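Long-range contacts in endo-1,4-beta-xylanase (Pseudoalteromonas haloplanktis, PDB 1H12), which hydrolyses internal beta-1,4 linkages of xylan as a cold-adapted member of glycoside hydrolase family 8, and probably also acts on related beta-glucans: residues A[252-257]-A[269-274]; A[281-286]-A[379-384]; A[325-330]-A[342-347]. One frame throughout, in Å; residues are numbered along the deposited sequence.

Beyond helix 219-243 the chain enters a long loop without helix or strand, and contact 1 closes it on itself by bringing 252-257 against 269-274 shortly before strand 277-278. Contact 2 opens almost at once: 281-286, leading into helix 283-296, is joined, after 92 intervening residues, by 379-384 at the start of helix 379-392. Contact 3 is nested inside that span, folding 325-330 back on helix 342-351 over a short hairpin. Contacts 1 and 2 touch where P252, T253 and F254 pack on D281, A282 and V285. Contacts 2 and 3 lie about 8 Å apart, centre to centre, and share the bound xylose.

Contact 1. Residues A[252-257]-A[269-274]; sequences PTFLSR and NGQANP
F254 reaches across to the backbone of N273 and P274, and its CB is the first atom to approach, 4.2 Å from P274 O. With CG anti to the backbone N (chi1 171°), the ring is carried out toward 269-274. CD2 then lies 3.7 Å from P274 O, and CE2 goes further in, 3.5 Å from N273 O. Both oxygens sit at the ring edge, near its plane, so the partly positive aromatic hydrogens face carbonyl oxygens, a weakly polar contact. CE2 also meets Q271 CG at 4.3 Å. On the far flank of the ring CE1 touches D281 OD2, 3.7 Å away, at the border with 281-286. L255 folds over one face, its CG 3.6 Å above the plane and over the centre, while its methyl CD1 meets the amide end of Q271, which arrives on an extended chain from the opposite direction. No hydrogen bond links the two segments. Polar ties lie beside them: T253 OG1 donates to L255 O at 3.0 Å from above the carbonyl plane, and backbone bonds join F254 to W277 and L255 to G275. This is an irregular loop that packs back against the edge of a buried aromatic ring, in the long connection between helix 219-243 and strand 277-278 of a family 8 (alpha/alpha)6 barrel.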
loop_
_atom_site.group_PDB
_atom_site.type_symbol
_atom_site.label_atom_id
_atom_site.label_comp_id
_atom_site.label_asym_id
_atom_site.label_seq_id
_atom_site.Cartn_x
_atom_site.Cartn_y
_atom_site.Cartn_z
ATOM N N PRO A 252 14.078 -1.195 -6.343
ATOM C CA PRO A 252 13.824 -2.236 -5.376
ATOM C C PRO A 252 13.099 -3.419 -6.021
ATOM O O PRO A 252 12.564 -3.291 -7.127
ATOM C CB PRO A 252 12.954 -1.523 -4.348
ATOM C CG PRO A 252 12.149 -0.561 -5.203
ATOM C CD PRO A 252 13.126 -0.073 -6.259
ATOM N N THR A 253 13.076 -4.554 -5.306
ATOM C CA THR A 253 12.598 -5.799 -5.881
ATOM C C THR A 253 11.377 -6.350 -5.137
ATOM O O THR A 253 11.048 -5.926 -4.027
ATOM C CB THR A 253 13.703 -6.841 -5.998
ATOM O OG1 THR A 253 14.107 -7.317 -4.712
ATOM C CG2 THR A 253 14.924 -6.253 -6.686
ATOM N N PHE A 254 10.740 -7.306 -5.779
ATOM C CA PHE A 254 9.586 -8.026 -5.268
ATOM C C PHE A 254 9.843 -8.650 -3.896
ATOM O O PHE A 254 9.107 -8.438 -2.941
ATOM C CB PHE A 254 9.202 -9.072 -6.334
ATOM C CG PHE A 254 8.173 -10.075 -5.935
ATOM C CD1 PHE A 254 7.142 -9.805 -5.039
ATOM C CD2 PHE A 254 8.225 -11.354 -6.493
ATOM C CE1 PHE A 254 6.208 -10.803 -4.708
ATOM C CE2 PHE A 254 7.316 -12.344 -6.170
ATOM C CZ PHE A 254 6.328 -12.068 -5.279
ATOM N N LEU A 255 10.907 -9.467 -3.810
ATOM C CA LEU A 255 11.224 -10.220 -2.623
ATOM C C LEU A 255 12.647 -9.932 -2.166
ATOM O O LEU A 255 13.541 -9.658 -2.970
ATOM C CB LEU A 255 11.072 -11.735 -2.858
ATOM C CG LEU A 255 9.643 -12.193 -3.115
ATOM C CD1 LEU A 255 9.620 -13.653 -3.490
ATOM C CD2 LEU A 255 8.734 -11.940 -1.913
ATOM N N SER A 256 12.854 -10.028 -0.842
ATOM C CA SER A 256 14.121 -9.788 -0.223
ATOM C C SER A 256 14.347 -10.726 0.940
ATOM O O SER A 256 13.390 -11.108 1.653
ATOM C CB SER A 256 14.150 -8.334 0.328
ATOM O OG SER A 256 15.365 -7.979 0.958
ATOM N N ARG A 257 15.590 -11.051 1.207
ATOM C CA ARG A 257 15.956 -11.665 2.470
ATOM C C ARG A 257 15.936 -10.631 3.577
ATOM O O ARG A 257 15.815 -9.426 3.328
ATOM C CB ARG A 257 17.359 -12.328 2.354
ATOM C CG ARG A 257 17.400 -13.327 1.231
ATOM C CD ARG A 257 16.365 -14.392 1.441
ATOM N NE ARG A 257 16.494 -15.536 0.526
ATOM C CZ ARG A 257 15.715 -16.578 0.569
ATOM N NH1 ARG A 257 14.733 -16.649 1.463
ATOM N NH2 ARG A 257 15.863 -17.582 -0.275
ATOM N N ASN A 269 7.188 -23.015 -4.763
ATOM C CA ASN A 269 6.106 -23.404 -5.647
ATOM C C ASN A 269 4.905 -22.476 -5.467
ATOM O O ASN A 269 4.443 -22.290 -4.376
ATOM C CB ASN A 269 5.693 -24.837 -5.386
ATOM C CG ASN A 269 6.641 -25.868 -5.982
ATOM O OD1 ASN A 269 6.744 -27.060 -5.436
ATOM N ND2 ASN A 269 7.276 -25.544 -7.022
ATOM N N GLY A 270 4.462 -21.925 -6.580
ATOM C CA GLY A 270 3.369 -20.938 -6.589
ATOM C C GLY A 270 3.837 -19.510 -6.778
ATOM O O GLY A 270 3.001 -18.606 -6.924
ATOM N N GLN A 271 5.129 -19.250 -6.730
ATOM C CA GLN A 271 5.670 -17.877 -6.808
ATOM C C GLN A 271 5.335 -17.320 -8.150
ATOM O O GLN A 271 5.555 -17.902 -9.208
ATOM C CB GLN A 271 7.166 -17.942 -6.606
ATOM C CG GLN A 271 7.870 -16.631 -6.647
ATOM C CD GLN A 271 9.357 -16.763 -6.392
ATOM O OE1 GLN A 271 10.163 -15.803 -6.772
ATOM N NE2 GLN A 271 9.745 -17.809 -5.793
ATOM N N ALA A 272 4.812 -16.081 -8.158
ATOM C CA ALA A 272 4.297 -15.544 -9.414
ATOM C C ALA A 272 5.368 -15.025 -10.380
ATOM O O ALA A 272 5.201 -15.078 -11.563
ATOM C CB ALA A 272 3.361 -14.307 -9.067
ATOM N N ASN A 273 6.473 -14.489 -9.868
ATOM C CA ASN A 273 7.523 -13.822 -10.666
ATOM C C ASN A 273 8.835 -14.036 -9.959
ATOM O O ASN A 273 8.830 -14.198 -8.729
ATOM C CB ASN A 273 7.209 -12.236 -10.688
ATOM C CG ASN A 273 6.032 -11.913 -11.433
ATOM O OD1 ASN A 273 5.934 -12.254 -12.658
ATOM N ND2 ASN A 273 5.097 -11.341 -10.781
ATOM N N PRO A 274 9.952 -13.905 -10.679
ATOM C CA PRO A 274 11.265 -13.944 -10.026
ATOM C C PRO A 274 11.383 -12.920 -8.921
ATOM O O PRO A 274 10.840 -11.808 -8.999
ATOM C CB PRO A 274 12.243 -13.678 -11.157
ATOM C CG PRO A 274 11.504 -14.191 -12.369
ATOM C CD PRO A 274 10.079 -13.771 -12.125
#

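Contact 2. Residues A[281-286]-A[379-384]; sequences DAWRVI and RYYNGS. With XYP (beta-D-xylopyranose), chain B.
The two backbones keep their distance, D281 CA and Y381 CA being 10.2 Å apart, and long side chains bridge the interval between the chain entering helix 283-296 and the first turns of helix 379-392. Y381 carries most of the contact. A chi1 near 180° (-174°) swings its ring away from the backbone N of Y381, across to W283 and R284. R284 NH1 donates to Y381 OH at 2.8 Å with an N-H...O angle of 151°. The hydroxyl sits almost in the guanidinium plane, whereas the phenol ring stands nearly perpendicular to it. The same OH is bonded to the carbonyl of F280, so two partners fix its position. Both helices belong to the (alpha/alpha)6 barrel of family 8. R284 lies among acids: NH1 forms a salt bridge to D281 OD1 at 3.2 Å, with weak hydrogen-bond geometry, and NH2 bridges to E78 and D144. W283 and Y381 lie near parallel (planes 21° apart) but offset, with centroids 5.1 Å apart and little overlap; Y381 CE2 rests 3.4 Å from W283 CE3. W283 NE1 is hydrogen-bonded to Q327 O, which helps to set the rotation of the indole. Beyond the six-membered rim of W283, the amide of N382 turns to O3 and O2 of the bound xylose.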
loop_
_atom_site.group_PDB
_atom_site.type_symbol
_atom_site.label_atom_id
_atom_site.label_comp_id
_atom_site.label_asym_id
_atom_site.label_seq_id
_atom_site.Cartn_x
_atom_site.Cartn_y
_atom_site.Cartn_z
ATOM N N ASP A 281 4.336 -5.335 -7.012
ATOM C CA ASP A 281 4.544 -5.050 -5.613
ATOM C C ASP A 281 5.623 -3.968 -5.443
ATOM O O ASP A 281 5.452 -3.005 -4.704
ATOM C CB ASP A 281 4.949 -6.281 -4.810
ATOM C CG ASP A 281 3.813 -7.080 -4.255
ATOM O OD1 ASP A 281 2.616 -6.732 -4.561
ATOM O OD2 ASP A 281 4.024 -8.024 -3.478
ATOM N N ALA A 282 6.745 -4.165 -6.132
ATOM C CA ALA A 282 7.883 -3.276 -5.981
ATOM C C ALA A 282 7.566 -1.851 -6.294
ATOM O O ALA A 282 8.205 -0.941 -5.752
ATOM C CB ALA A 282 9.062 -3.785 -6.774
ATOM N N TRP A 283 6.595 -1.585 -7.163
ATOM C CA TRP A 283 6.167 -0.229 -7.452
ATOM C C TRP A 283 5.940 0.572 -6.172
ATOM O O TRP A 283 6.173 1.779 -6.145
ATOM C CB TRP A 283 4.851 -0.144 -8.206
ATOM C CG TRP A 283 4.786 -0.681 -9.608
ATOM C CD1 TRP A 283 5.781 -1.215 -10.386
ATOM C CD2 TRP A 283 3.595 -0.740 -10.391
ATOM N NE1 TRP A 283 5.262 -1.584 -11.591
ATOM C CE2 TRP A 283 3.918 -1.316 -11.605
ATOM C CE3 TRP A 283 2.271 -0.342 -10.166
ATOM C CZ2 TRP A 283 2.955 -1.520 -12.570
ATOM C CZ3 TRP A 283 1.338 -0.527 -11.107
ATOM C CH2 TRP A 283 1.667 -1.132 -12.291
ATOM N N ARG A 284 5.373 -0.096 -5.165
ATOM C CA ARG A 284 4.939 0.610 -3.974
ATOM C C ARG A 284 6.074 0.984 -3.039
ATOM O O ARG A 284 5.847 1.769 -2.124
ATOM C CB ARG A 284 3.903 -0.258 -3.193
ATOM C CG ARG A 284 2.664 -0.575 -3.999
ATOM C CD ARG A 284 1.538 -1.131 -3.157
ATOM N NE ARG A 284 1.778 -2.391 -2.456
ATOM C CZ ARG A 284 1.603 -3.591 -2.977
ATOM N NH1 ARG A 284 1.390 -3.745 -4.254
ATOM N NH2 ARG A 284 1.610 -4.628 -2.210
ATOM N N VAL A 285 7.250 0.427 -3.233
ATOM C CA VAL A 285 8.335 0.680 -2.295
ATOM C C VAL A 285 8.673 2.158 -2.210
ATOM O O VAL A 285 8.694 2.717 -1.106
ATOM C CB VAL A 285 9.564 -0.165 -2.595
ATOM C CG1 VAL A 285 10.683 0.162 -1.633
ATOM C CG2 VAL A 285 9.257 -1.656 -2.548
ATOM N N ILE A 286 8.959 2.824 -3.329
ATOM C CA ILE A 286 9.315 4.230 -3.203
ATOM C C ILE A 286 8.114 5.115 -2.810
ATOM O O ILE A 286 8.303 6.169 -2.215
ATOM C CB ILE A 286 10.118 4.792 -4.364
ATOM C CG1 ILE A 286 9.332 4.842 -5.696
ATOM C CG2 ILE A 286 11.454 4.049 -4.477
ATOM C CD1 ILE A 286 10.081 5.587 -6.804
ATOM N N ARG A 379 -8.164 -1.486 -14.061
ATOM C CA ARG A 379 -8.330 -0.437 -13.112
ATOM C C ARG A 379 -8.189 -0.840 -11.655
ATOM O O ARG A 379 -8.085 0.045 -10.806
ATOM C CB ARG A 379 -9.633 0.327 -13.331
ATOM C CG ARG A 379 -10.878 -0.444 -12.951
ATOM C CD ARG A 379 -12.099 0.396 -13.190
ATOM N NE ARG A 379 -13.361 -0.171 -12.793
ATOM C CZ ARG A 379 -14.123 -0.907 -13.561
ATOM N NH1 ARG A 379 -13.669 -1.333 -14.774
ATOM N NH2 ARG A 379 -15.322 -1.215 -13.149
ATOM N N TYR A 380 -8.246 -2.123 -11.306
ATOM C CA TYR A 380 -8.098 -2.461 -9.879
ATOM C C TYR A 380 -6.813 -1.966 -9.317
ATOM O O TYR A 380 -6.767 -1.256 -8.335
ATOM C CB TYR A 380 -8.261 -3.972 -9.664
ATOM C CG TYR A 380 -7.695 -4.407 -8.312
ATOM C CD1 TYR A 380 -8.381 -4.222 -7.149
ATOM C CD2 TYR A 380 -6.458 -5.023 -8.251
ATOM C CE1 TYR A 380 -7.841 -4.593 -5.928
ATOM C CE2 TYR A 380 -5.900 -5.406 -7.020
ATOM C CZ TYR A 380 -6.606 -5.162 -5.855
ATOM O OH TYR A 380 -6.084 -5.522 -4.618
ATOM N N TYR A 381 -5.704 -2.382 -9.894
ATOM C CA TYR A 381 -4.464 -2.041 -9.223
ATOM C C TYR A 381 -4.093 -0.594 -9.545
ATOM O O TYR A 381 -3.725 0.199 -8.601
ATOM C CB TYR A 381 -3.368 -3.011 -9.482
ATOM C CG TYR A 381 -2.071 -2.804 -8.704
ATOM C CD1 TYR A 381 -2.045 -2.630 -7.358
ATOM C CD2 TYR A 381 -0.829 -2.784 -9.326
ATOM C CE1 TYR A 381 -0.881 -2.376 -6.676
ATOM C CE2 TYR A 381 0.307 -2.664 -8.675
ATOM C CZ TYR A 381 0.304 -2.411 -7.292
ATOM O OH TYR A 381 1.452 -2.154 -6.561
ATOM N N ASN A 382 -4.272 -0.188 -10.815
ATOM C CA ASN A 382 -4.036 1.209 -11.180
ATOM C C ASN A 382 -4.900 2.179 -10.406
ATOM O O ASN A 382 -4.417 3.197 -9.922
ATOM C CB ASN A 382 -4.208 1.404 -12.676
ATOM C CG ASN A 382 -3.069 0.755 -13.485
ATOM O OD1 ASN A 382 -3.366 0.022 -14.492
ATOM N ND2 ASN A 382 -1.890 0.998 -13.148
ATOM N N GLY A 383 -6.184 1.885 -10.295
ATOM C CA GLY A 383 -7.129 2.749 -9.651
ATOM C C GLY A 383 -6.975 2.776 -8.135
ATOM O O GLY A 383 -7.167 3.823 -7.515
ATOM N N SER A 384 -6.618 1.643 -7.527
ATOM C CA SER A 384 -6.418 1.634 -6.093
ATOM C C SER A 384 -5.225 2.524 -5.711
ATOM O O SER A 384 -5.280 3.286 -4.745
ATOM C CB SER A 384 -6.175 0.226 -5.613
ATOM O OG SER A 384 -7.315 -0.604 -5.687
HETATM O O1 XYP B . -4.622 0.619 -19.093
HETATM C C1 XYP B . -3.445 -0.209 -19.074
HETATM C C2 XYP B . -2.842 -0.146 -17.766
HETATM C C3 XYP B . -1.632 -0.988 -17.601
HETATM C C4 XYP B . -1.818 -2.333 -18.320
HETATM C C5 XYP B . -2.419 -2.161 -19.703
HETATM O O2 XYP B . -2.552 1.178 -17.312
HETATM O O3 XYP B . -1.279 -1.122 -16.226
HETATM O O4 XYP B . -0.649 -3.107 -18.346
HETATM O O5 XYP B . -3.625 -1.397 -19.592
#

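Contact 3. Residues A[325-330]-A[342-347]; sequences YEQVYS and EGQKAA. With XYP (beta-D-xylopyranose), chain B.
At the xylose-binding pocket Q344 reaches from helix 342-351 to the loop of Y325, E326 and Q327, behind the two residues of this contact that face the sugar. In the conformer given here Q327 brings its amide to O3 and O4 of the beta-D-xylopyranose, and E342, at the start of the helix, brings OE1 to 3.1 Å from the sugar O2. Q344 is the second-shell link. Its chain is fully extended, leaving the helix on the side away from its own backbone N (chi1 -169°), and its NE2 donates to E326 O at 3.0 Å in a fairly straight bond (N-H...O 162°). The acceptor lies close to the amide plane, but seen from the other end the donor is tilted 33° from the carbonyl plane. NE2 is bonded to Y278 OH as well, so two bonds hold the amide, while OE1 lies against the backbone of Q327, 3.3 Å from its CA. The contact spans a hairpin whose two legs are joined at the base by the disulfide C324-C339, in a loop of the (alpha/alpha)6 barrel that carries strands 329-330 and 333-334 and runs into helix 342-351. Y325 and Q344 run alongside each other, pointing opposite ways: the amide meets the ring edge, with NE2 3.6 Å from Y325 CE2, and the two planes are nearly perpendicular. Further along, Y325 OH lies 3.8 Å from K345 CG and is hydrogen-bonded to N348, one turn on. The loop is braced from within as well, E326 N donating to Y329 OH at 2.9 Å.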
loop_
_atom_site.group_PDB
_atom_site.type_symbol
_atom_site.label_atom_id
_atom_site.label_comp_id
_atom_site.label_asym_id
_atom_site.label_seq_id
_atom_site.Cartn_x
_atom_site.Cartn_y
_atom_site.Cartn_z
ATOM N N TYR A 325 8.896 4.611 -19.427
ATOM C CA TYR A 325 9.460 3.560 -18.610
ATOM C C TYR A 325 8.355 2.507 -18.415
ATOM O O TYR A 325 7.172 2.821 -18.447
ATOM C CB TYR A 325 10.023 4.052 -17.274
ATOM C CG TYR A 325 9.072 4.745 -16.354
ATOM C CD1 TYR A 325 8.945 6.132 -16.359
ATOM C CD2 TYR A 325 8.286 4.022 -15.452
ATOM C CE1 TYR A 325 8.072 6.792 -15.515
ATOM C CE2 TYR A 325 7.415 4.677 -14.633
ATOM C CZ TYR A 325 7.280 6.062 -14.657
ATOM O OH TYR A 325 6.417 6.672 -13.761
ATOM N N GLU A 326 8.792 1.260 -18.270
ATOM C CA GLU A 326 7.908 0.134 -18.217
ATOM C C GLU A 326 7.532 -0.303 -16.801
ATOM O O GLU A 326 8.073 0.157 -15.809
ATOM C CB GLU A 326 8.505 -1.026 -19.009
ATOM C CG GLU A 326 8.611 -0.769 -20.493
ATOM C CD GLU A 326 9.066 -1.956 -21.316
ATOM O OE1 GLU A 326 9.169 -3.080 -20.802
ATOM O OE2 GLU A 326 9.368 -1.719 -22.520
ATOM N N GLN A 327 6.603 -1.258 -16.755
ATOM C CA GLN A 327 6.069 -1.794 -15.518
ATOM C C GLN A 327 6.959 -2.790 -14.831
ATOM O O GLN A 327 6.817 -2.961 -13.595
ATOM C CB GLN A 327 4.709 -2.459 -15.811
ATOM C CG GLN A 327 3.653 -1.426 -16.213
ATOM C CD GLN A 327 2.221 -1.938 -16.257
ATOM O OE1 GLN A 327 1.960 -3.116 -16.346
ATOM N NE2 GLN A 327 1.290 -1.012 -16.156
ATOM N N VAL A 328 7.824 -3.466 -15.548
ATOM C CA VAL A 328 8.647 -4.537 -14.989
ATOM C C VAL A 328 10.090 -4.451 -15.498
ATOM O O VAL A 328 10.351 -4.406 -16.717
ATOM C CB VAL A 328 8.094 -5.916 -15.294
ATOM C CG1 VAL A 328 8.990 -7.021 -14.733
ATOM C CG2 VAL A 328 6.691 -6.094 -14.771
ATOM N N TYR A 329 11.020 -4.377 -14.579
ATOM C CA TYR A 329 12.481 -4.417 -14.878
ATOM C C TYR A 329 13.103 -5.541 -14.093
ATOM O O TYR A 329 12.677 -5.859 -12.988
ATOM C CB TYR A 329 13.171 -3.081 -14.528
ATOM C CG TYR A 329 12.807 -1.987 -15.505
ATOM C CD1 TYR A 329 11.678 -1.210 -15.336
ATOM C CD2 TYR A 329 13.588 -1.768 -16.604
ATOM C CE1 TYR A 329 11.326 -0.262 -16.277
ATOM C CE2 TYR A 329 13.223 -0.834 -17.582
ATOM C CZ TYR A 329 12.086 -0.101 -17.419
ATOM O OH TYR A 329 11.651 0.813 -18.377
ATOM N N SER A 330 14.196 -6.113 -14.625
ATOM C CA SER A 330 14.992 -7.093 -13.907
ATOM C C SER A 330 16.449 -6.814 -14.219
ATOM O O SER A 330 16.826 -6.722 -15.391
ATOM C CB SER A 330 14.652 -8.513 -14.365
ATOM O OG SER A 330 15.370 -9.448 -13.613
ATOM N N GLU A 342 -1.236 3.943 -14.704
ATOM C CA GLU A 342 -1.561 5.003 -13.801
ATOM C C GLU A 342 -1.094 4.723 -12.384
ATOM O O GLU A 342 -0.696 5.633 -11.665
ATOM C CB GLU A 342 -3.053 5.317 -13.784
ATOM C CG GLU A 342 -3.665 5.668 -15.143
ATOM C CD GLU A 342 -4.232 4.518 -15.885
ATOM O OE1 GLU A 342 -3.895 3.357 -15.586
ATOM O OE2 GLU A 342 -5.070 4.777 -16.788
ATOM N N GLY A 343 -1.176 3.454 -11.962
ATOM C CA GLY A 343 -0.808 3.131 -10.586
ATOM C C GLY A 343 0.680 3.304 -10.324
ATOM O O GLY A 343 1.084 3.728 -9.249
ATOM N N GLN A 344 1.492 2.948 -11.318
ATOM C CA GLN A 344 2.926 3.103 -11.195
ATOM C C GLN A 344 3.284 4.571 -11.168
ATOM O O GLN A 344 4.121 5.030 -10.358
ATOM C CB GLN A 344 3.613 2.335 -12.317
ATOM C CG GLN A 344 5.098 2.198 -12.167
ATOM C CD GLN A 344 5.750 1.506 -13.311
ATOM O OE1 GLN A 344 5.072 1.133 -14.284
ATOM N NE2 GLN A 344 7.086 1.344 -13.232
ATOM N N LYS A 345 2.662 5.355 -12.064
ATOM C CA LYS A 345 2.880 6.786 -12.056
ATOM C C LYS A 345 2.417 7.424 -10.738
ATOM O O LYS A 345 3.055 8.352 -10.243
ATOM C CB LYS A 345 2.159 7.418 -13.239
ATOM C CG LYS A 345 2.749 7.056 -14.561
ATOM C CD LYS A 345 2.000 7.631 -15.752
ATOM C CE LYS A 345 2.751 7.421 -17.071
ATOM N NZ LYS A 345 1.905 7.815 -18.243
ATOM N N ALA A 346 1.345 6.913 -10.179
ATOM C CA ALA A 346 0.832 7.380 -8.887
ATOM C C ALA A 346 1.830 7.084 -7.743
ATOM O O ALA A 346 2.134 7.956 -6.934
ATOM C CB ALA A 346 -0.521 6.690 -8.616
ATOM N N ALA A 347 2.345 5.870 -7.698
ATOM C CA ALA A 347 3.335 5.490 -6.707
ATOM C C ALA A 347 4.534 6.411 -6.790
ATOM O O ALA A 347 5.061 6.870 -5.786
ATOM C CB ALA A 347 3.735 4.050 -6.894
HETATM O O1 XYP B . -4.622 0.619 -19.093
HETATM C C1 XYP B . -3.445 -0.209 -19.074
HETATM C C2 XYP B . -2.842 -0.146 -17.766
HETATM C C3 XYP B . -1.632 -0.988 -17.601
HETATM C C4 XYP B . -1.818 -2.333 -18.320
HETATM C C5 XYP B . -2.419 -2.161 -19.703
HETATM O O2 XYP B . -2.552 1.178 -17.312
HETATM O O3 XYP B . -1.279 -1.122 -16.226
HETATM O O4 XYP B . -0.649 -3.107 -18.346
HETATM O O5 XYP B . -3.625 -1.397 -19.592
#